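Local coordinates for protein Cwp19 (Clostridioides difficile, PDB 5OQ3) that is a cell-wall protein whose TIM-barrel glycoside hydrolase region, the part described here, probably cleaves peptidoglycan, while the whole protein may also act as an amidase, at residues A[191-196]-A[242-247]; A[124-129]-A[220-225]; A[66-71]-A[116-121]; A[28-33]-A[362-367]; A[305-310]-A[351-356]. One frame throughout, in Å; residues are numbered along the deposited sequence. Where two conformers were deposited one is given.

Contact 1: residues A[191-196]-A[242-247]; sequences DYFYPG and FGVSPA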
# COMPACT_ATOMS: atom_id res chain seq x y z
N ASP A 191 -1.26 3.82 0.98
CA ASP A 191 -1.73 4.92 1.80
C ASP A 191 -2.57 5.96 1.06
O ASP A 191 -2.92 6.97 1.68
CB ASP A 191 -0.52 5.62 2.46
CG ASP A 191 0.57 6.04 1.45
OD1 ASP A 191 1.21 5.17 0.77
OD2 ASP A 191 0.78 7.27 1.33
N TYR A 192 -2.95 5.70 -0.19
CA TYR A 192 -3.65 6.69 -0.99
C TYR A 192 -5.15 6.43 -0.96
O TYR A 192 -5.63 5.35 -1.33
CB TYR A 192 -3.14 6.77 -2.43
CG TYR A 192 -1.68 7.09 -2.53
CD1 TYR A 192 -1.23 8.39 -2.34
CD2 TYR A 192 -0.74 6.11 -2.81
CE1 TYR A 192 0.12 8.70 -2.44
CE2 TYR A 192 0.62 6.41 -2.90
CZ TYR A 192 1.02 7.70 -2.73
OH TYR A 192 2.36 7.99 -2.82
N PHE A 193 -5.88 7.46 -0.52
CA PHE A 193 -7.30 7.39 -0.43
C PHE A 193 -7.86 8.62 -1.15
O PHE A 193 -7.60 8.77 -2.34
CB PHE A 193 -7.74 7.21 1.04
CG PHE A 193 -7.27 5.92 1.61
CD1 PHE A 193 -7.96 4.77 1.33
CD2 PHE A 193 -6.05 5.85 2.27
CE1 PHE A 193 -7.54 3.58 1.79
CE2 PHE A 193 -5.61 4.64 2.73
CZ PHE A 193 -6.35 3.50 2.49
N TYR A 194 -8.52 9.55 -0.48
CA TYR A 194 -8.89 10.79 -1.13
C TYR A 194 -7.61 11.59 -1.32
O TYR A 194 -6.73 11.53 -0.46
CB TYR A 194 -9.88 11.60 -0.28
CG TYR A 194 -11.30 11.16 -0.35
CD1 TYR A 194 -11.78 10.14 0.47
CD2 TYR A 194 -12.21 11.79 -1.21
CE1 TYR A 194 -13.12 9.74 0.42
CE2 TYR A 194 -13.55 11.42 -1.26
CZ TYR A 194 -13.98 10.37 -0.47
OH TYR A 194 -15.29 9.99 -0.55
N PRO A 195 -7.49 12.33 -2.45
CA PRO A 195 -6.23 13.03 -2.69
C PRO A 195 -6.11 14.34 -2.01
O PRO A 195 -5.08 14.96 -2.09
CB PRO A 195 -6.27 13.26 -4.20
CG PRO A 195 -7.75 13.35 -4.53
CD PRO A 195 -8.37 12.32 -3.65
N GLY A 196 -7.14 14.84 -1.37
CA GLY A 196 -6.92 16.07 -0.63
C GLY A 196 -8.16 16.45 0.05
O GLY A 196 -9.21 15.78 -0.11
N PHE A 242 -5.94 -9.48 4.77
CA PHE A 242 -6.14 -8.16 4.18
C PHE A 242 -5.53 -7.11 5.10
O PHE A 242 -5.84 -7.04 6.31
CB PHE A 242 -7.65 -7.90 4.04
CG PHE A 242 -7.98 -6.56 3.48
CD1 PHE A 242 -7.40 -6.08 2.32
CD2 PHE A 242 -8.88 -5.73 4.13
CE1 PHE A 242 -7.70 -4.82 1.83
CE2 PHE A 242 -9.21 -4.50 3.62
CZ PHE A 242 -8.62 -4.03 2.48
N GLY A 243 -4.68 -6.28 4.53
CA GLY A 243 -4.07 -5.22 5.31
C GLY A 243 -3.91 -3.93 4.54
O GLY A 243 -3.95 -3.90 3.31
N VAL A 244 -3.68 -2.87 5.33
CA VAL A 244 -3.53 -1.54 4.77
C VAL A 244 -2.36 -0.88 5.44
O VAL A 244 -2.15 -1.00 6.65
CB VAL A 244 -4.84 -0.70 5.00
CG1 VAL A 244 -4.71 0.71 4.46
CG2 VAL A 244 -6.04 -1.41 4.42
N SER A 245 -1.63 -0.11 4.62
CA SER A 245 -0.53 0.69 5.08
C SER A 245 -0.84 2.18 4.92
O SER A 245 -0.63 2.75 3.84
CB SER A 245 0.75 0.35 4.30
OG SER A 245 1.87 1.09 4.70
N PRO A 246 -1.37 2.83 5.98
CA PRO A 246 -1.65 4.26 5.95
C PRO A 246 -0.42 5.08 6.31
O PRO A 246 0.61 4.57 6.78
CB PRO A 246 -2.74 4.39 7.00
CG PRO A 246 -2.26 3.43 8.06
CD PRO A 246 -1.67 2.25 7.30
N ALA A 247 -0.58 6.37 6.10
CA ALA A 247 0.43 7.31 6.56
C ALA A 247 0.60 7.17 8.10
O ALA A 247 -0.28 6.70 8.83
CB ALA A 247 0.03 8.71 6.20
O HOH W 1 -2.89 7.31 4.60
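D191 and F193 meet V244 to A247 in a buried, water-bridged contact between the loop that follows barrel strand 186-189 and the C-terminal end of strand 241-244, next in the TIM barrel. Both segments thus lie at the C-terminal ends of barrel strands, the end where TIM-barrel glycoside hydrolases have their active site. D191 lies against the chain where strand 241-244 gives way to loop: its CB is 3.2 Å from the carbonyl O of S245 and 3.7 Å from A247 N. D191 N also comes near S245 O, but at an angle too poor for a hydrogen bond. A water bridges the two backbones, giving a proton to D191 O and accepting one from A247 N, 2.9 Å from each. The carboxylate of D191 is held through OD1 by Q290 NE2, and S245 OG bonds to V288 O and to Q290 NE2. F193 brings its ring end-on: V244 CG1 lies at the ring edge, in its plane, 3.8 Å from F193 CZ, the two side chains coming from opposite directions. Around the apolar half, F193 reaches V222 of helix 214-236, while W278 of helix 275-280 touches F193, V244 and P246.

Contact 2: residues A[124-129]-A[220-225]; sequences NPYRIT and ENVNTL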
# COMPACT_ATOMS: atom_id res chain seq x y z
N ASN A 124 -3.55 -0.19 -5.60
CA ASN A 124 -3.93 1.20 -5.36
C ASN A 124 -5.40 1.33 -5.80
O ASN A 124 -5.70 1.13 -6.97
CB ASN A 124 -2.99 2.14 -6.10
CG ASN A 124 -3.34 3.59 -5.89
OD1 ASN A 124 -4.52 3.97 -5.95
ND2 ASN A 124 -2.31 4.44 -5.71
N PRO A 125 -6.35 1.57 -4.87
CA PRO A 125 -7.74 1.47 -5.28
C PRO A 125 -8.21 2.58 -6.26
O PRO A 125 -8.89 2.25 -7.24
CB PRO A 125 -8.52 1.55 -3.95
CG PRO A 125 -7.56 2.11 -2.96
CD PRO A 125 -6.20 1.72 -3.41
N TYR A 126 -7.95 3.86 -5.94
CA TYR A 126 -8.66 4.97 -6.61
C TYR A 126 -7.85 5.71 -7.70
O TYR A 126 -8.45 6.45 -8.45
CB TYR A 126 -9.14 6.04 -5.62
CG TYR A 126 -9.89 5.52 -4.40
CD1 TYR A 126 -11.11 4.87 -4.51
CD2 TYR A 126 -9.39 5.74 -3.14
CE1 TYR A 126 -11.80 4.44 -3.39
CE2 TYR A 126 -10.08 5.35 -2.00
CZ TYR A 126 -11.30 4.70 -2.13
OH TYR A 126 -11.94 4.32 -0.99
N ARG A 127 -6.52 5.51 -7.79
CA ARG A 127 -5.76 6.24 -8.79
C ARG A 127 -6.19 5.83 -10.17
O ARG A 127 -6.37 4.64 -10.45
CB ARG A 127 -4.27 5.93 -8.59
CG ARG A 127 -3.33 6.35 -9.75
CD ARG A 127 -1.91 5.86 -9.51
NE ARG A 127 -1.28 6.57 -8.41
CZ ARG A 127 -0.27 6.10 -7.68
NH1 ARG A 127 0.29 4.92 -7.95
NH2 ARG A 127 0.22 6.83 -6.68
N ILE A 128 -6.27 6.82 -11.06
CA ILE A 128 -6.45 6.57 -12.50
C ILE A 128 -5.25 7.12 -13.30
O ILE A 128 -4.64 6.37 -14.01
CB ILE A 128 -7.77 7.13 -13.08
CG1 ILE A 128 -8.99 6.63 -12.31
CG2 ILE A 128 -7.87 6.77 -14.56
CD1 ILE A 128 -10.25 7.40 -12.61
N THR A 129 -4.95 8.41 -13.18
CA THR A 129 -3.87 9.00 -13.96
C THR A 129 -2.78 9.60 -13.12
O THR A 129 -2.99 9.86 -11.94
CB THR A 129 -4.39 10.13 -14.88
OG1 THR A 129 -4.92 11.19 -14.09
CG2 THR A 129 -5.44 9.62 -15.84
N GLU A 220 -16.24 7.48 6.10
CA GLU A 220 -17.04 6.27 6.03
C GLU A 220 -17.02 5.61 4.65
O GLU A 220 -17.10 4.40 4.56
CB GLU A 220 -18.45 6.51 6.52
CG GLU A 220 -19.26 5.22 6.65
CD GLU A 220 -18.79 4.18 7.67
OE1 GLU A 220 -19.25 3.02 7.61
OE2 GLU A 220 -17.99 4.46 8.52
N ASN A 221 -16.92 6.39 3.59
CA ASN A 221 -16.79 5.83 2.27
C ASN A 221 -15.58 4.90 2.16
O ASN A 221 -15.61 3.85 1.55
CB ASN A 221 -16.68 6.94 1.20
CG ASN A 221 -17.95 7.72 1.02
OD1 ASN A 221 -19.05 7.22 1.23
ND2 ASN A 221 -17.82 8.95 0.55
N VAL A 222 -14.47 5.37 2.73
CA VAL A 222 -13.23 4.58 2.75
C VAL A 222 -13.42 3.36 3.65
O VAL A 222 -13.11 2.22 3.21
CB VAL A 222 -12.04 5.43 3.22
CG1 VAL A 222 -10.81 4.56 3.48
CG2 VAL A 222 -11.73 6.53 2.19
N ASN A 223 -13.99 3.55 4.83
CA ASN A 223 -14.26 2.43 5.72
C ASN A 223 -15.07 1.35 5.05
O ASN A 223 -14.76 0.16 5.18
CB ASN A 223 -15.03 2.90 6.95
CG ASN A 223 -14.29 3.87 7.83
OD1 ASN A 223 -13.10 4.14 7.66
ND2 ASN A 223 -15.04 4.43 8.80
N THR A 224 -16.10 1.72 4.31
CA THR A 224 -17.00 0.79 3.63
C THR A 224 -16.27 -0.02 2.59
O THR A 224 -16.55 -1.20 2.39
CB THR A 224 -18.14 1.60 2.92
OG1 THR A 224 -18.91 2.29 3.90
CG2 THR A 224 -19.10 0.71 2.24
N LEU A 225 -15.39 0.62 1.85
CA LEU A 225 -14.58 -0.09 0.86
C LEU A 225 -13.74 -1.17 1.54
O LEU A 225 -13.74 -2.33 1.14
CB LEU A 225 -13.67 0.85 0.07
CG LEU A 225 -12.75 0.09 -0.89
CD1 LEU A 225 -13.51 -0.67 -1.97
CD2 LEU A 225 -11.77 1.08 -1.49
O HOH W 2 -14.61 3.98 -1.08
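Y126 reaches across to L225 and V222 with the phenol end of its ring, packing the loop after barrel strand 118-123 on helix 214-236 in the outer layer of the TIM barrel. CG is anti to the carbonyl carbon and beside the backbone N (chi1 -49°), which carries the ring to the helix. L225 comes from the opposite direction; its CG is anti to the backbone N (chi1 176°), and the CD2 branch does the touching, 3.3 Å from Y126 OH and 3.7 Å from Y126 CZ. This methyl sits obliquely to the ring and also meets P125 CB at 4.1 Å. P125 CB in turn lies over the centre of one face of the Y126 ring. V222 adds CG2, 3.9 Å from Y126 OH. Y126 OH donates to a water 2.7 Å away, which in turn donates to N221 O. A buried phenol is thus tied to a helix carbonyl. Behind it, N124 OD1 accepts from R127 N (3.1 Å) in an Asx motif, and N124 ND2 lies over the R127 guanidinium. I171 of helix 165-181 touches both Y126 and L225, V222 continues to W278 of helix 275-280, and the backbone of Y126 bonds to Y160 of strand 157-160.

Contact 3: residues A[66-71]-A[116-121]; sequences INTAVV and GMEFHA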
# COMPACT_ATOMS: atom_id res chain seq x y z
N ILE A 66 14.18 -11.51 4.66
CA ILE A 66 12.83 -11.16 4.20
C ILE A 66 12.03 -12.43 3.93
O ILE A 66 12.49 -13.35 3.26
CB ILE A 66 12.88 -10.24 2.98
CG1 ILE A 66 13.59 -8.93 3.27
CG2 ILE A 66 11.49 -9.99 2.38
CD1 ILE A 66 12.91 -8.08 4.32
N ASN A 67 10.82 -12.46 4.50
CA ASN A 67 9.93 -13.61 4.37
C ASN A 67 8.65 -13.36 3.62
O ASN A 67 7.88 -14.29 3.38
CB ASN A 67 9.65 -14.27 5.73
CG ASN A 67 8.94 -13.35 6.73
OD1 ASN A 67 8.20 -12.44 6.35
ND2 ASN A 67 9.18 -13.60 8.05
N THR A 68 8.45 -12.12 3.15
CA THR A 68 7.18 -11.71 2.52
C THR A 68 7.46 -10.66 1.47
O THR A 68 8.14 -9.67 1.79
CB THR A 68 6.19 -11.16 3.59
OG1 THR A 68 5.94 -12.17 4.58
CG2 THR A 68 4.84 -10.78 2.94
N ALA A 69 6.92 -10.85 0.27
CA ALA A 69 7.05 -9.88 -0.82
C ALA A 69 5.68 -9.24 -0.98
O ALA A 69 4.69 -9.93 -1.14
CB ALA A 69 7.45 -10.58 -2.11
N VAL A 70 5.63 -7.94 -0.97
CA VAL A 70 4.38 -7.15 -1.12
C VAL A 70 4.50 -6.44 -2.47
O VAL A 70 5.26 -5.45 -2.61
CB VAL A 70 4.19 -6.15 0.02
CG1 VAL A 70 2.85 -5.42 -0.16
CG2 VAL A 70 4.19 -6.86 1.38
N VAL A 71 3.86 -7.02 -3.50
CA VAL A 71 4.16 -6.67 -4.90
C VAL A 71 2.99 -5.91 -5.50
O VAL A 71 1.86 -6.39 -5.42
CB VAL A 71 4.45 -7.95 -5.70
CG1 VAL A 71 4.77 -7.60 -7.14
CG2 VAL A 71 5.61 -8.72 -5.03
N GLY A 116 9.93 -20.14 -0.06
CA GLY A 116 9.36 -20.07 1.27
C GLY A 116 8.93 -18.68 1.68
O GLY A 116 8.89 -18.38 2.88
N MET A 117 8.62 -17.83 0.69
CA MET A 117 8.19 -16.47 0.95
C MET A 117 6.71 -16.32 0.67
O MET A 117 6.19 -16.90 -0.28
CB MET A 117 8.95 -15.49 0.07
CG MET A 117 10.45 -15.56 0.26
SD MET A 117 11.47 -14.67 -0.87
CE MET A 117 11.36 -13.01 -0.23
N GLU A 118 6.02 -15.56 1.52
CA GLU A 118 4.63 -15.22 1.29
C GLU A 118 4.53 -14.08 0.29
O GLU A 118 5.50 -13.32 0.07
CB GLU A 118 3.93 -14.84 2.60
CG GLU A 118 4.01 -15.91 3.68
CD GLU A 118 2.81 -16.77 3.77
OE1 GLU A 118 1.69 -16.25 3.80
OE2 GLU A 118 2.98 -17.99 3.93
N PHE A 119 3.37 -14.01 -0.35
CA PHE A 119 3.13 -13.06 -1.43
C PHE A 119 1.86 -12.30 -1.11
O PHE A 119 0.76 -12.87 -1.03
CB PHE A 119 2.96 -13.80 -2.76
CG PHE A 119 2.86 -12.86 -3.93
CD1 PHE A 119 1.66 -12.26 -4.25
CD2 PHE A 119 3.99 -12.57 -4.70
CE1 PHE A 119 1.56 -11.40 -5.31
CE2 PHE A 119 3.89 -11.70 -5.78
CZ PHE A 119 2.67 -11.13 -6.08
N HIS A 120 1.96 -11.00 -0.92
CA HIS A 120 0.80 -10.11 -0.74
C HIS A 120 0.67 -9.25 -2.01
O HIS A 120 1.59 -8.57 -2.41
CB HIS A 120 0.93 -9.20 0.47
CG HIS A 120 0.88 -9.94 1.78
ND1 HIS A 120 0.51 -9.31 2.95
CD2 HIS A 120 1.11 -11.24 2.10
CE1 HIS A 120 0.55 -10.20 3.93
NE2 HIS A 120 0.91 -11.36 3.45
N ALA A 121 -0.49 -9.32 -2.65
CA ALA A 121 -0.82 -8.51 -3.82
C ALA A 121 -1.24 -7.12 -3.37
O ALA A 121 -2.24 -6.98 -2.64
CB ALA A 121 -1.93 -9.18 -4.60
O HOH W 3 7.32 -17.15 4.82
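T68 and E118, A69 and F119, V70 and H120, V71 and A121 pair in parallel register, joining neighbouring strands 68-74 and 118-123 of the TIM barrel. The ladder alternates: E118 N gives to N67 O and A69 N to E118 O, each at 2.9 Å, then H120 N to A69 O and V71 N to H120 O. H120 shares its sheet face with T68 and V70. Its CB is 4.1 Å from V70 CG2; from there a chi1 of -68° sets CG on the side of the backbone N and swings the ring back over T68. There CD2 is 3.9 Å and NE2 4.0 Å from T68 CG2, a methyl above one ring face and offset toward the rim, a CH-pi contact. At the far side of the ring, ND1 is hydrogen-bonded to Y286 OH. On the other sheet face the F119 ring turns its CE2 to V71 CG2, 3.5 Å away, the two side chains crossing at about a right angle. Ahead of the strands, M117 CE packs on I66 CG2. E118 thus bonds to both N67 and A69, and H120 to both A69 and V71, as in a parallel ladder, while a methyl on one face and Y286 at ND1 limit how the buried imidazole can turn.

Contact 4: residues A[28-33]-A[362-367]; sequences RAAWIS and FSAKDI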
# COMPACT_ATOMS: atom_id res chain seq x y z
N ARG A 28 8.47 -10.00 8.12
CA ARG A 28 9.68 -9.37 7.62
C ARG A 28 9.49 -9.15 6.11
O ARG A 28 9.93 -9.96 5.31
CB ARG A 28 10.90 -10.28 7.91
CG ARG A 28 11.09 -10.51 9.40
CD ARG A 28 12.08 -11.64 9.72
NE ARG A 28 12.22 -11.81 11.17
CZ ARG A 28 13.01 -12.70 11.77
NH1 ARG A 28 13.69 -13.58 11.04
NH2 ARG A 28 13.11 -12.71 13.09
N ALA A 29 8.78 -8.07 5.75
CA ALA A 29 8.34 -7.87 4.36
C ALA A 29 9.11 -6.79 3.68
O ALA A 29 9.63 -5.91 4.32
CB ALA A 29 6.86 -7.53 4.35
N ALA A 30 9.16 -6.87 2.37
CA ALA A 30 9.63 -5.78 1.55
C ALA A 30 8.57 -5.43 0.51
O ALA A 30 8.03 -6.31 -0.15
CB ALA A 30 10.94 -6.12 0.88
N TRP A 31 8.35 -4.13 0.33
CA TRP A 31 7.54 -3.62 -0.77
C TRP A 31 8.35 -3.72 -2.07
O TRP A 31 9.52 -3.29 -2.11
CB TRP A 31 7.11 -2.16 -0.54
CG TRP A 31 5.96 -1.99 0.37
CD1 TRP A 31 4.65 -2.20 0.08
CD2 TRP A 31 5.97 -1.42 1.69
NE1 TRP A 31 3.87 -1.88 1.15
CE2 TRP A 31 4.64 -1.33 2.12
CE3 TRP A 31 6.97 -0.94 2.53
CZ2 TRP A 31 4.28 -0.83 3.37
CZ3 TRP A 31 6.63 -0.40 3.74
CH2 TRP A 31 5.29 -0.36 4.15
N ILE A 32 7.70 -4.23 -3.11
CA ILE A 32 8.23 -4.24 -4.47
C ILE A 32 7.22 -3.42 -5.32
O ILE A 32 6.17 -3.90 -5.71
CB ILE A 32 8.37 -5.69 -4.99
CG1 ILE A 32 9.35 -6.49 -4.07
CG2 ILE A 32 8.82 -5.74 -6.45
CD1 ILE A 32 9.49 -7.96 -4.43
N SER A 33 7.55 -2.17 -5.51
CA SER A 33 6.76 -1.20 -6.25
C SER A 33 7.06 -1.29 -7.72
O SER A 33 8.22 -1.40 -8.14
CB SER A 33 7.00 0.20 -5.70
OG SER A 33 6.14 1.13 -6.33
N PHE A 362 10.34 -0.18 3.00
CA PHE A 362 10.22 0.61 1.78
C PHE A 362 11.58 1.06 1.34
O PHE A 362 12.11 1.98 1.96
CB PHE A 362 9.26 1.79 1.92
CG PHE A 362 8.78 2.25 0.56
CD1 PHE A 362 9.50 3.20 -0.18
CD2 PHE A 362 7.73 1.59 -0.05
CE1 PHE A 362 9.09 3.55 -1.44
CE2 PHE A 362 7.34 1.93 -1.34
CZ PHE A 362 8.03 2.91 -2.03
N SER A 363 12.17 0.47 0.28
CA SER A 363 11.59 -0.56 -0.57
C SER A 363 12.66 -1.59 -0.90
O SER A 363 13.82 -1.45 -0.51
CB SER A 363 10.96 0.04 -1.85
OG SER A 363 11.96 0.54 -2.72
N ALA A 364 12.27 -2.61 -1.64
CA ALA A 364 13.15 -3.73 -1.98
C ALA A 364 14.46 -3.32 -2.61
O ALA A 364 15.52 -3.90 -2.27
CB ALA A 364 12.42 -4.69 -2.88
N LYS A 365 14.44 -2.33 -3.52
CA LYS A 365 15.67 -1.91 -4.17
C LYS A 365 16.72 -1.42 -3.17
O LYS A 365 17.93 -1.50 -3.43
CB LYS A 365 15.39 -0.82 -5.21
CG LYS A 365 14.97 0.55 -4.69
CD LYS A 365 14.81 1.50 -5.88
CE LYS A 365 14.17 2.82 -5.51
NZ LYS A 365 15.03 3.61 -4.60
N ASP A 366 16.25 -0.83 -2.07
CA ASP A 366 17.21 -0.27 -1.11
C ASP A 366 18.00 -1.37 -0.42
O ASP A 366 19.17 -1.21 -0.15
CB ASP A 366 16.49 0.61 -0.10
CG ASP A 366 15.86 1.81 -0.75
OD1 ASP A 366 16.57 2.63 -1.36
OD2 ASP A 366 14.64 1.97 -0.63
N ILE A 367 17.33 -2.49 -0.16
CA ILE A 367 18.02 -3.66 0.35
C ILE A 367 18.98 -4.22 -0.71
O ILE A 367 20.16 -4.48 -0.41
CB ILE A 367 17.01 -4.75 0.77
CG1 ILE A 367 16.15 -4.26 1.94
CG2 ILE A 367 17.74 -6.02 1.19
CD1 ILE A 367 14.94 -5.11 2.27
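The closure of the TIM barrel is the setting here: strand 27-32, the first of the eight, meets the turn that leads from the last strand, 356-361, into helix 364-369. A364 N, near the start of that helix, donates to W31 O at 2.9 Å. A364 CB rests beside the same oxygen and also touches I32 CG1 at 3.8 Å, while A30 CB faces A364 CB and I367 CD1. W31 and F362 make the larger apolar meeting. With CG of F362 anti to the backbone N (chi1 -159°), the side chains cross at about a right angle, ring planes at 57°; F362 CB lies 3.6 Å from W31 CE3, and F362 CD2 comes 3.8 Å from W31 CB. F362 N also approaches the indole edge at CE3. A cis peptide joins F362 to S363, whose CB covers the centre of one F362 face. S363 N is held by D366 OD2 at 3.0 Å, through the anti lone pair, and S363 OG by D39, which also takes K365 N. Outside the pair, W122 and H188 meet the indole of W31 inside the barrel, while L61 of helix 47-63 lies against A30, I32 and I367, and helix 371-381 packs on I367.

Contact 5: residues A[305-310]-A[351-356]; sequences LVAWWA and RKYSEI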
# COMPACT_ATOMS: atom_id res chain seq x y z
N LEU A 305 5.85 7.46 18.00
CA LEU A 305 4.87 6.83 17.14
C LEU A 305 4.80 5.33 17.30
O LEU A 305 3.68 4.77 17.23
CB LEU A 305 5.09 7.28 15.70
CG LEU A 305 4.58 8.71 15.43
CD1 LEU A 305 5.24 9.30 14.18
CD2 LEU A 305 3.05 8.72 15.36
N VAL A 306 5.92 4.63 17.48
CA VAL A 306 5.81 3.19 17.70
C VAL A 306 4.96 2.90 18.95
O VAL A 306 4.14 1.99 18.93
CB VAL A 306 7.18 2.45 17.74
CG1 VAL A 306 7.84 2.40 16.38
CG2 VAL A 306 8.11 2.99 18.79
N ALA A 307 5.15 3.67 19.99
CA ALA A 307 4.35 3.52 21.22
C ALA A 307 2.88 3.80 21.01
O ALA A 307 2.00 3.08 21.49
CB ALA A 307 4.91 4.39 22.32
N TRP A 308 2.61 4.87 20.27
CA TRP A 308 1.24 5.27 20.01
C TRP A 308 0.49 4.19 19.21
O TRP A 308 -0.64 3.80 19.56
CB TRP A 308 1.20 6.65 19.29
CG TRP A 308 -0.21 7.16 19.18
CD1 TRP A 308 -0.89 7.89 20.13
CD2 TRP A 308 -1.15 6.94 18.08
NE1 TRP A 308 -2.16 8.15 19.69
CE2 TRP A 308 -2.36 7.59 18.45
CE3 TRP A 308 -1.07 6.29 16.85
CZ2 TRP A 308 -3.47 7.58 17.65
CZ3 TRP A 308 -2.16 6.29 16.05
CH2 TRP A 308 -3.36 6.93 16.45
N TRP A 309 1.12 3.69 18.16
CA TRP A 309 0.51 2.65 17.34
C TRP A 309 0.38 1.32 18.07
O TRP A 309 -0.65 0.63 17.91
CB TRP A 309 1.29 2.50 16.04
CG TRP A 309 1.00 3.60 15.06
CD1 TRP A 309 1.82 4.62 14.69
CD2 TRP A 309 -0.20 3.77 14.31
NE1 TRP A 309 1.17 5.43 13.78
CE2 TRP A 309 -0.06 4.91 13.53
CE3 TRP A 309 -1.37 3.03 14.21
CZ2 TRP A 309 -1.06 5.36 12.67
CZ3 TRP A 309 -2.39 3.49 13.34
CH2 TRP A 309 -2.21 4.63 12.58
N ALA A 310 1.36 0.96 18.90
CA ALA A 310 1.23 -0.24 19.69
C ALA A 310 0.02 -0.17 20.59
O ALA A 310 -0.74 -1.13 20.72
CB ALA A 310 2.50 -0.49 20.51
N ARG A 351 10.89 -4.18 18.93
CA ARG A 351 10.83 -5.46 19.61
C ARG A 351 10.57 -5.37 21.12
O ARG A 351 10.33 -6.37 21.77
CB ARG A 351 12.09 -6.27 19.27
CG ARG A 351 12.03 -6.81 17.82
CD ARG A 351 13.35 -7.25 17.33
NE ARG A 351 13.25 -8.05 16.13
CZ ARG A 351 14.30 -8.61 15.55
NH1 ARG A 351 15.53 -8.40 16.05
NH2 ARG A 351 14.15 -9.36 14.50
N LYS A 352 10.63 -4.16 21.67
CA LYS A 352 10.21 -3.93 23.05
C LYS A 352 8.70 -3.94 23.23
O LYS A 352 8.21 -3.98 24.37
CB LYS A 352 10.79 -2.62 23.58
CG LYS A 352 12.32 -2.60 23.64
CD LYS A 352 12.89 -3.71 24.55
CE LYS A 352 14.37 -3.45 24.83
NZ LYS A 352 14.90 -4.51 25.76
N TYR A 353 7.95 -3.89 22.11
CA TYR A 353 6.48 -3.80 22.16
C TYR A 353 5.88 -5.09 21.68
O TYR A 353 5.99 -5.44 20.50
CB TYR A 353 5.99 -2.61 21.27
CG TYR A 353 6.44 -1.28 21.80
CD1 TYR A 353 7.66 -0.76 21.46
CD2 TYR A 353 5.65 -0.54 22.69
CE1 TYR A 353 8.10 0.44 21.97
CE2 TYR A 353 6.08 0.66 23.23
CZ TYR A 353 7.32 1.16 22.86
OH TYR A 353 7.76 2.36 23.39
N SER A 354 5.20 -5.77 22.58
CA SER A 354 4.62 -7.04 22.22
C SER A 354 3.52 -6.94 21.16
O SER A 354 3.22 -7.90 20.47
CB SER A 354 4.08 -7.74 23.44
OG SER A 354 3.00 -7.06 24.00
N GLU A 355 2.94 -5.75 21.02
CA GLU A 355 1.89 -5.53 20.02
C GLU A 355 2.47 -5.42 18.61
O GLU A 355 1.73 -5.54 17.64
CB GLU A 355 1.12 -4.26 20.33
CG GLU A 355 0.40 -4.28 21.65
CD GLU A 355 1.27 -3.84 22.86
OE1 GLU A 355 2.50 -3.44 22.79
OE2 GLU A 355 0.66 -3.91 23.93
N ILE A 356 3.78 -5.13 18.48
CA ILE A 356 4.38 -5.05 17.16
C ILE A 356 4.80 -6.45 16.70
O ILE A 356 5.48 -7.15 17.43
CB ILE A 356 5.52 -4.04 17.12
CG1 ILE A 356 4.97 -2.65 17.38
CG2 ILE A 356 6.24 -4.12 15.78
CD1 ILE A 356 6.00 -1.57 17.56
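Y353 sets its ring against the flank of helix 302-313, where V306, A307 and A310 approach obliquely, neither squarely over a face nor at an edge. Elsewhere on the helix, W308 CZ3 lies over the centre of one face of the W309 ring, and W309 CD1 at the edge of the W308 ring, in its plane; both indole NE1 atoms bond to carbonyls of other loops, W308 to T258 and W309 to G248. This is a helix-to-loop contact on the outer layer of the TIM barrel, joining the helix before strand 319-324 to the turn before strand 356-361. A310 CB lies 3.8 Å from Y353 CD2, and A307 CB is 4.0 Å from CE2 and 3.7 Å from OH of the same ring. V306 adds its CG2 at 4.1 Å from Y353 CE1, the two side chains crossing at about a right angle. The ring slants across the helix, over V306, A307 and A310, about one turn. Small alanines at two of the three positions let the ring come close to the helix backbone. Y353 to I356 is a type I beta turn, closed by I356 N giving to Y353 O at 3.0 Å. The turn brings I356 CD1 to V306 CB and folds E355 against the helix: E355 CG lies 3.5 Å from A310 O, and the bend at chi2 (86°) turns the carboxylate back so that OE1 lies 3.7 Å from A310 CB.

All five contacts belong to one closed barrel of eight parallel strands and the helices and loops around it. Along the chain, contact 3 closes before contacts 2 and 1 open, and contact 5 follows. Contact 4 joins the first strand to the turn after the last and encloses the other four, bringing the first and last barrel elements together. Contacts 3 and 4, centres about 10 Å apart, share backbone bonds such as I32 N to V70 O. Contacts 1 and 2, about 8 Å apart, interleave and touch through Y194 with N221 and F193 with V222. S245 of contact 1 packs on W31 of contact 4. Contact 5, peripheral, is about 20 Å from contact 1, yet W309 touches A247.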